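Endo-arabinase (Bacteroides thetaiotaomicron, PDB 5C0P) probably hydrolyses glycosidic bonds in L-arabinan, as expected of a magnesium-binding endo-arabinase of glycosyl hydrolase family 43. Local coordinates at residues A[95-100]-A[105-110]; A[146-151]-A[241-246]; A[164-169]-A[173-178]. All coordinates share one frame; numbering follows the deposited sequence.

Contact 1 of 3, residues A[95-100]-A[105-110]; sequences FTTFSN and RGTSIL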
# COMPACT_ATOMS: atom_id res chain seq x y z
N PHE A 95 -2.83 5.08 6.65
CA PHE A 95 -2.12 3.88 7.08
C PHE A 95 -0.64 4.09 6.70
O PHE A 95 -0.30 4.14 5.51
CB PHE A 95 -2.64 2.65 6.31
CG PHE A 95 -3.97 2.12 6.78
CD1 PHE A 95 -5.10 2.93 6.86
CD2 PHE A 95 -4.10 0.77 7.10
CE1 PHE A 95 -6.33 2.41 7.29
CE2 PHE A 95 -5.32 0.24 7.50
CZ PHE A 95 -6.44 1.06 7.61
N THR A 96 0.23 4.22 7.70
CA THR A 96 1.65 4.49 7.46
C THR A 96 2.50 3.63 8.37
O THR A 96 2.06 3.25 9.47
CB THR A 96 1.97 6.00 7.68
OG1 THR A 96 1.18 6.78 6.77
CG2 THR A 96 3.45 6.31 7.42
N THR A 97 3.71 3.30 7.93
CA THR A 97 4.57 2.41 8.69
C THR A 97 5.65 3.19 9.45
O THR A 97 6.30 4.09 8.90
CB THR A 97 5.19 1.35 7.76
OG1 THR A 97 4.13 0.52 7.24
CG2 THR A 97 6.19 0.48 8.50
N PHE A 98 5.82 2.85 10.72
CA PHE A 98 6.74 3.56 11.60
C PHE A 98 7.53 2.55 12.42
O PHE A 98 7.18 1.38 12.48
CB PHE A 98 5.98 4.45 12.60
CG PHE A 98 5.02 5.43 11.96
CD1 PHE A 98 5.45 6.69 11.55
CD2 PHE A 98 3.68 5.10 11.82
CE1 PHE A 98 4.55 7.60 10.98
CE2 PHE A 98 2.77 6.00 11.26
CZ PHE A 98 3.21 7.26 10.84
N SER A 99 8.58 3.02 13.08
CA SER A 99 9.25 2.25 14.11
C SER A 99 9.78 3.21 15.16
O SER A 99 9.69 4.43 15.00
CB SER A 99 10.39 1.41 13.52
OG SER A 99 11.43 2.23 13.01
N ASN A 100 10.34 2.68 16.23
CA ASN A 100 10.93 3.51 17.27
C ASN A 100 11.97 2.69 17.99
O ASN A 100 11.97 1.46 17.88
CB ASN A 100 9.85 3.97 18.25
CG ASN A 100 10.13 5.33 18.86
OD1 ASN A 100 10.06 6.35 18.18
ND2 ASN A 100 10.43 5.35 20.15
N ARG A 105 8.94 -2.37 14.06
CA ARG A 105 8.27 -1.69 12.96
C ARG A 105 6.85 -2.20 12.80
O ARG A 105 6.59 -3.40 12.94
CB ARG A 105 9.06 -1.93 11.67
CG ARG A 105 8.53 -1.17 10.47
CD ARG A 105 9.52 -1.15 9.32
NE ARG A 105 10.68 -0.31 9.64
CZ ARG A 105 11.94 -0.71 9.57
NH1 ARG A 105 12.91 0.14 9.89
NH2 ARG A 105 12.24 -1.94 9.18
N GLY A 106 5.92 -1.29 12.54
CA GLY A 106 4.54 -1.67 12.28
C GLY A 106 3.78 -0.57 11.57
O GLY A 106 4.24 0.57 11.49
N THR A 107 2.60 -0.91 11.08
CA THR A 107 1.75 0.07 10.42
C THR A 107 0.74 0.55 11.44
O THR A 107 0.18 -0.25 12.19
CB THR A 107 1.03 -0.57 9.22
OG1 THR A 107 2.02 -1.06 8.30
CG2 THR A 107 0.13 0.45 8.51
N SER A 108 0.52 1.86 11.51
CA SER A 108 -0.54 2.37 12.37
C SER A 108 -1.53 3.21 11.58
O SER A 108 -1.28 3.59 10.42
CB SER A 108 -0.02 3.09 13.62
OG SER A 108 0.42 4.38 13.32
N ILE A 109 -2.67 3.46 12.21
CA ILE A 109 -3.80 4.11 11.55
C ILE A 109 -4.07 5.46 12.19
O ILE A 109 -4.11 5.59 13.42
CB ILE A 109 -5.05 3.22 11.61
CG1 ILE A 109 -4.77 1.88 10.91
CG2 ILE A 109 -6.26 3.93 10.98
CD1 ILE A 109 -5.88 0.82 11.08
N LEU A 110 -4.22 6.48 11.34
CA LEU A 110 -4.48 7.84 11.80
C LEU A 110 -5.72 8.33 11.08
O LEU A 110 -6.07 7.81 10.01
CB LEU A 110 -3.29 8.74 11.49
CG LEU A 110 -1.97 8.25 12.12
CD1 LEU A 110 -1.16 7.38 11.15
CD2 LEU A 110 -1.17 9.41 12.61
O HOH W 1 14.21 2.84 11.34

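Contact 2 of 3, residues A[146-151]-A[241-246]; sequences NPWLLF and GNVLGP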
# COMPACT_ATOMS: atom_id res chain seq x y z
N ASN A 146 -17.18 -4.93 5.06
CA ASN A 146 -16.38 -5.13 6.26
C ASN A 146 -14.89 -4.98 5.98
O ASN A 146 -14.39 -5.40 4.94
CB ASN A 146 -16.67 -6.50 6.87
CG ASN A 146 -18.10 -6.59 7.41
OD1 ASN A 146 -18.58 -5.68 8.07
ND2 ASN A 146 -18.77 -7.69 7.10
N PRO A 147 -14.17 -4.34 6.91
CA PRO A 147 -12.76 -3.99 6.69
C PRO A 147 -11.76 -5.09 7.03
O PRO A 147 -11.89 -5.77 8.07
CB PRO A 147 -12.55 -2.80 7.64
CG PRO A 147 -13.49 -3.09 8.80
CD PRO A 147 -14.71 -3.70 8.13
N TRP A 148 -10.76 -5.23 6.16
CA TRP A 148 -9.65 -6.14 6.35
C TRP A 148 -8.35 -5.38 6.31
O TRP A 148 -8.17 -4.49 5.47
CB TRP A 148 -9.60 -7.16 5.22
CG TRP A 148 -10.69 -8.20 5.24
CD1 TRP A 148 -11.96 -8.08 4.76
CD2 TRP A 148 -10.57 -9.53 5.75
NE1 TRP A 148 -12.64 -9.26 4.94
CE2 TRP A 148 -11.81 -10.17 5.55
CE3 TRP A 148 -9.53 -10.25 6.35
CZ2 TRP A 148 -12.04 -11.50 5.93
CZ3 TRP A 148 -9.76 -11.57 6.73
CH2 TRP A 148 -11.01 -12.18 6.52
N LEU A 149 -7.44 -5.78 7.20
CA LEU A 149 -6.05 -5.33 7.18
C LEU A 149 -5.22 -6.36 6.42
O LEU A 149 -5.32 -7.56 6.69
CB LEU A 149 -5.54 -5.23 8.62
CG LEU A 149 -4.05 -4.90 8.77
CD1 LEU A 149 -3.81 -3.44 8.38
CD2 LEU A 149 -3.60 -5.17 10.20
N LEU A 150 -4.41 -5.90 5.47
CA LEU A 150 -3.42 -6.75 4.81
C LEU A 150 -2.07 -6.19 5.20
O LEU A 150 -1.91 -4.98 5.26
CB LEU A 150 -3.56 -6.68 3.29
CG LEU A 150 -4.94 -6.87 2.70
CD1 LEU A 150 -4.89 -6.66 1.18
CD2 LEU A 150 -5.49 -8.24 3.05
N PHE A 151 -1.10 -7.04 5.50
CA PHE A 151 0.22 -6.52 5.84
C PHE A 151 1.33 -7.50 5.54
O PHE A 151 1.08 -8.69 5.31
CB PHE A 151 0.29 -6.04 7.31
CG PHE A 151 0.14 -7.14 8.33
CD1 PHE A 151 1.26 -7.82 8.81
CD2 PHE A 151 -1.11 -7.47 8.84
CE1 PHE A 151 1.12 -8.82 9.76
CE2 PHE A 151 -1.25 -8.47 9.80
CZ PHE A 151 -0.14 -9.14 10.26
N GLY A 241 -13.05 -16.13 -3.93
CA GLY A 241 -13.57 -14.88 -3.38
C GLY A 241 -13.28 -14.72 -1.90
O GLY A 241 -13.75 -13.78 -1.27
N ASN A 242 -12.49 -15.63 -1.34
CA ASN A 242 -12.10 -15.58 0.06
C ASN A 242 -10.81 -14.77 0.22
O ASN A 242 -9.83 -15.04 -0.46
CB ASN A 242 -11.89 -17.02 0.55
CG ASN A 242 -11.81 -17.14 2.06
OD1 ASN A 242 -11.50 -16.19 2.77
ND2 ASN A 242 -12.07 -18.36 2.57
N VAL A 243 -10.81 -13.79 1.12
CA VAL A 243 -9.58 -13.03 1.38
C VAL A 243 -8.45 -13.95 1.82
O VAL A 243 -7.27 -13.68 1.55
CB VAL A 243 -9.83 -11.93 2.44
CG1 VAL A 243 -8.54 -11.24 2.82
CG2 VAL A 243 -10.81 -10.90 1.90
N LEU A 244 -8.80 -15.06 2.47
CA LEU A 244 -7.80 -15.98 2.99
C LEU A 244 -7.21 -16.91 1.93
O LEU A 244 -6.22 -17.61 2.19
CB LEU A 244 -8.37 -16.78 4.16
CG LEU A 244 -8.95 -15.94 5.29
CD1 LEU A 244 -9.36 -16.84 6.46
CD2 LEU A 244 -7.94 -14.89 5.74
N GLY A 245 -7.80 -16.92 0.74
CA GLY A 245 -7.28 -17.73 -0.36
C GLY A 245 -8.15 -18.93 -0.70
O GLY A 245 -9.35 -18.92 -0.43
N PRO A 246 -7.56 -19.97 -1.32
CA PRO A 246 -6.14 -20.03 -1.67
C PRO A 246 -5.76 -19.04 -2.78
O PRO A 246 -6.52 -18.78 -3.72
CB PRO A 246 -5.96 -21.46 -2.17
CG PRO A 246 -7.31 -21.85 -2.68
CD PRO A 246 -8.29 -21.17 -1.75

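Contact 3 of 3, residues A[164-169]-A[173-178]; sequences YAQRLA and KTTEGD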
# COMPACT_ATOMS: atom_id res chain seq x y z
N TYR A 164 0.01 -11.29 5.28
CA TYR A 164 -1.08 -11.68 6.18
C TYR A 164 -2.36 -10.90 5.92
O TYR A 164 -2.30 -9.76 5.47
CB TYR A 164 -0.70 -11.43 7.64
CG TYR A 164 0.31 -12.40 8.17
CD1 TYR A 164 1.67 -12.18 7.97
CD2 TYR A 164 -0.08 -13.53 8.88
CE1 TYR A 164 2.60 -13.09 8.43
CE2 TYR A 164 0.86 -14.44 9.35
CZ TYR A 164 2.20 -14.20 9.13
OH TYR A 164 3.13 -15.10 9.60
N ALA A 165 -3.49 -11.51 6.25
CA ALA A 165 -4.76 -10.79 6.32
C ALA A 165 -5.36 -10.94 7.72
O ALA A 165 -5.15 -11.94 8.40
CB ALA A 165 -5.74 -11.31 5.28
N GLN A 166 -6.14 -9.94 8.13
CA GLN A 166 -6.79 -9.98 9.43
C GLN A 166 -7.99 -9.05 9.41
O GLN A 166 -7.87 -7.94 8.91
CB GLN A 166 -5.79 -9.51 10.50
CG GLN A 166 -6.21 -9.81 11.93
CD GLN A 166 -5.12 -9.47 12.92
OE1 GLN A 166 -4.12 -8.83 12.58
NE2 GLN A 166 -5.31 -9.90 14.16
N ARG A 167 -9.13 -9.48 9.96
CA ARG A 167 -10.27 -8.55 10.02
C ARG A 167 -9.98 -7.39 10.97
O ARG A 167 -9.30 -7.55 11.99
CB ARG A 167 -11.56 -9.26 10.46
CG ARG A 167 -12.20 -10.13 9.38
CD ARG A 167 -13.63 -10.50 9.79
NE ARG A 167 -14.32 -11.32 8.79
CZ ARG A 167 -14.86 -10.84 7.67
NH1 ARG A 167 -14.78 -9.53 7.41
NH2 ARG A 167 -15.46 -11.65 6.81
N LEU A 168 -10.49 -6.22 10.61
CA LEU A 168 -10.46 -5.06 11.48
C LEU A 168 -11.84 -4.85 12.10
O LEU A 168 -12.87 -5.18 11.49
CB LEU A 168 -10.08 -3.81 10.70
CG LEU A 168 -8.62 -3.71 10.25
CD1 LEU A 168 -8.45 -2.66 9.16
CD2 LEU A 168 -7.76 -3.37 11.44
N ALA A 169 -11.86 -4.30 13.31
CA ALA A 169 -13.12 -3.86 13.92
C ALA A 169 -13.73 -2.79 13.04
O ALA A 169 -13.02 -2.12 12.28
CB ALA A 169 -12.86 -3.30 15.31
N LYS A 173 -10.10 0.54 14.96
CA LYS A 173 -9.17 0.77 16.08
C LYS A 173 -8.39 -0.47 16.48
O LYS A 173 -7.26 -0.37 16.98
CB LYS A 173 -9.92 1.29 17.31
CG LYS A 173 -10.40 2.73 17.20
CD LYS A 173 -10.93 3.21 18.55
CE LYS A 173 -11.36 4.67 18.50
NZ LYS A 173 -11.59 5.23 19.87
N THR A 174 -9.00 -1.63 16.28
CA THR A 174 -8.44 -2.90 16.73
C THR A 174 -8.68 -3.95 15.65
O THR A 174 -9.42 -3.71 14.69
CB THR A 174 -9.11 -3.41 18.02
OG1 THR A 174 -10.52 -3.62 17.79
CG2 THR A 174 -8.93 -2.41 19.15
N THR A 175 -8.03 -5.10 15.82
CA THR A 175 -8.23 -6.23 14.93
C THR A 175 -9.16 -7.24 15.57
O THR A 175 -9.42 -7.19 16.78
CB THR A 175 -6.90 -6.91 14.60
OG1 THR A 175 -6.21 -7.20 15.82
CG2 THR A 175 -6.04 -6.02 13.72
N GLU A 176 -9.64 -8.17 14.75
CA GLU A 176 -10.43 -9.30 15.22
C GLU A 176 -9.69 -10.58 14.89
O GLU A 176 -9.15 -10.71 13.80
CB GLU A 176 -11.79 -9.32 14.51
CG GLU A 176 -12.62 -8.07 14.71
CD GLU A 176 -13.98 -8.20 14.05
OE1 GLU A 176 -14.19 -9.18 13.31
OE2 GLU A 176 -14.83 -7.32 14.28
N GLY A 177 -9.68 -11.53 15.81
CA GLY A 177 -9.01 -12.80 15.56
C GLY A 177 -7.51 -12.66 15.41
O GLY A 177 -6.92 -11.63 15.74
N ASP A 178 -6.88 -13.71 14.90
CA ASP A 178 -5.44 -13.71 14.70
C ASP A 178 -5.12 -13.41 13.25
O ASP A 178 -5.94 -13.64 12.37
CB ASP A 178 -4.84 -15.07 15.08
CG ASP A 178 -4.93 -15.36 16.56
OD1 ASP A 178 -5.09 -14.41 17.35
OD2 ASP A 178 -4.83 -16.54 16.94
O HOH W 2 -9.28 -11.95 11.40
O HOH W 3 -15.30 -6.18 11.41

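Contact 1 of 3, residues A[95-100]-A[105-110]
Phe95 and Ile109 are partners in a non-hydrogen-bonded antiparallel pair, and their side chains leave the sheet on the same face, lying side by side. Ile109 CG1 stands above the middle of the Phe95 ring, 3.8 Å from its centroid and 10° off the ring normal, which makes it a CH-pi contact. Farther out, Ile109 CD1 comes within 3.5 Å of Phe95 CZ. Phe95 CG and Ile109 CG1 are both anti to their carbonyl carbons (chi1 -77° and -60°), and this shared torsion keeps ring and branch running alongside each other. Tyr86 meets the Phe95 ring edge-to-face, and Leu139 touches it. With the ring cut back to an alanine here, Ile109 would probably lose the face it rests on, and a gap would open beside Tyr86 and Leu139.

On the same face, Thr97 OG1 and Thr107 OG1 are hydrogen-bonded at 2.8 Å, with either as possible donor. Methyl CG2 of Thr97 meets Arg105 CG at 3.5 Å. The other face carries Phe98, whose CE2 lies 3.5 Å from Ser108 OG; Leu110 CD1 lies 4.2 Å from Phe98 CE2, at the ring edge near its plane. Register is fixed by two bonds at each hydrogen-bonded pair, among them Ser108 N to Thr96 O and Phe98 N to Gly106 O, both at 2.9 Å.

In the second shell, the backbone N atoms of Asp136 and Gly137 bond Thr97 OG1 and Thr107 OG1 respectively, tying the threonine pair to strand 134-141. Arg105 forms salt bridges with Asp79 and Glu154, and Ser99 OG also bonds Asp79. Strands 91-100 and 103-112 are the two middle strands of a four-stranded antiparallel sheet, one blade of the five-bladed beta-propeller characteristic of glycosyl hydrolase family 43.

Contact 2 of 3, residues A[146-151]-A[241-246]
Val243 meets the indole of Trp148 with its whole side chain, the two groups sliding past each other in opposite directions. Starting at the root, Val243 CB already lies 4.1 Å from Trp148 CE2. From there the branches divide over the ring system. CG1, anti to the backbone N of Val243 (chi1 174°), goes to the six-membered part, 3.8 Å from Trp148 CE3, and also approaches Leu150 CD2 at 4.3 Å. CG2 takes the pyrrole part: it sits 3.9 Å from the centroid of the five-membered ring and 12° off its normal, a CH-pi contact over the face. The valine fork therefore straddles the junction between the two rings. Leu244 adds its CD2 methyl, which lies 3.9 Å from Trp148 CZ3, its side chain crossing the indole at about a right angle.

The loop that presents these methyls is a type I turn from Asn242 to Gly245, closed by Gly245 N to Asn242 O at 3.0 Å. Asn242 reinforces it as an Asx turn: its OD1 accepts from Leu244 N at 2.9 Å, in a nearly straight bond (163° at the hydrogen) whose donor stands above the amide plane.

The 241-246 loop joins strands 231-238 and 248-249 of the sheet that follows the one holding strand 147-153, so the contact lies between two propeller blades. No hydrogen bond crosses it; Asn242 OD1 and O are used within the turn itself, Trp148 NE1 is taken by Asp142 OD2, and cohesion between the segments rests on aliphatic branches against an aromatic face.

Contact 3 of 3, residues A[164-169]-A[173-178]
The two segments run roughly antiparallel, their end-to-end directions 140° apart, and are joined through the backbone by Glu176 N to Arg167 O at 2.8 Å and Ala169 N to Thr174 O at 2.9 Å. Between Arg167 and Glu176 the return bond runs through a water: Arg167 N gives its H to it at 2.9 Å, and that water donates to Glu176 O. The pairing is thus part direct, part hydrated.

Among the side chains, Gln166 crosses to the other segment. Its CG lies anti to the backbone N (chi1 -167°) and the chain stays extended, bringing NE2 to Gly177 O at 2.8 Å. The acceptor lies nearly in the amide plane of Gln166, yet the bond is bent, 143° at the hydrogen, and reaches the carbonyl from above its plane. Thr175 crosses this glutamine at about a right angle, with its CB 3.5 Å from Gln166 CD.

Here the hairpin of strands 162-168 and 175-176 extends the outer part of a propeller blade. At Gly177 the chain turns a corner, and strand 178-184 then pairs with an earlier part of strand 162-168, as in the backbone bonding of Ala165 with Tyr180.

Leu168 CD2 packs on Thr175 CG2 at 3.9 Å, and Ala169 CB touches Thr174 OG1 at 3.4 Å. Glu176 and Arg167 cross obliquely, with OE1 of Glu176 3.8 Å from CD of Arg167; their charged atoms do not meet, and NH1 of Arg167 forms its salt bridge with Asp142 instead.

Contacts 2 and 3 share a sheet through neighbouring strands 147-153 and 162-168: Leu149 N lies 2.8 Å from Gln166 O, a probable hydrogen bond, and the centres of the two contacts are 10 Å apart. Contact 3 is nested in the chain loop that contact 2 closes. Contact 1, in the preceding blade, touches contact 2 where Phe95 CE2 packs on Leu149 CD1 at 4.1 Å, but not contact 3. Contact 1 lies nearest the magnesium ion held by Asp84 and His261: the Phe95 side chain is about 7 Å away, against about 10 Å for Leu150 and 14 Å for Leu168. Thr97's side chain is about 5 Å from that of Asp136, predicted to tune the catalytic acid.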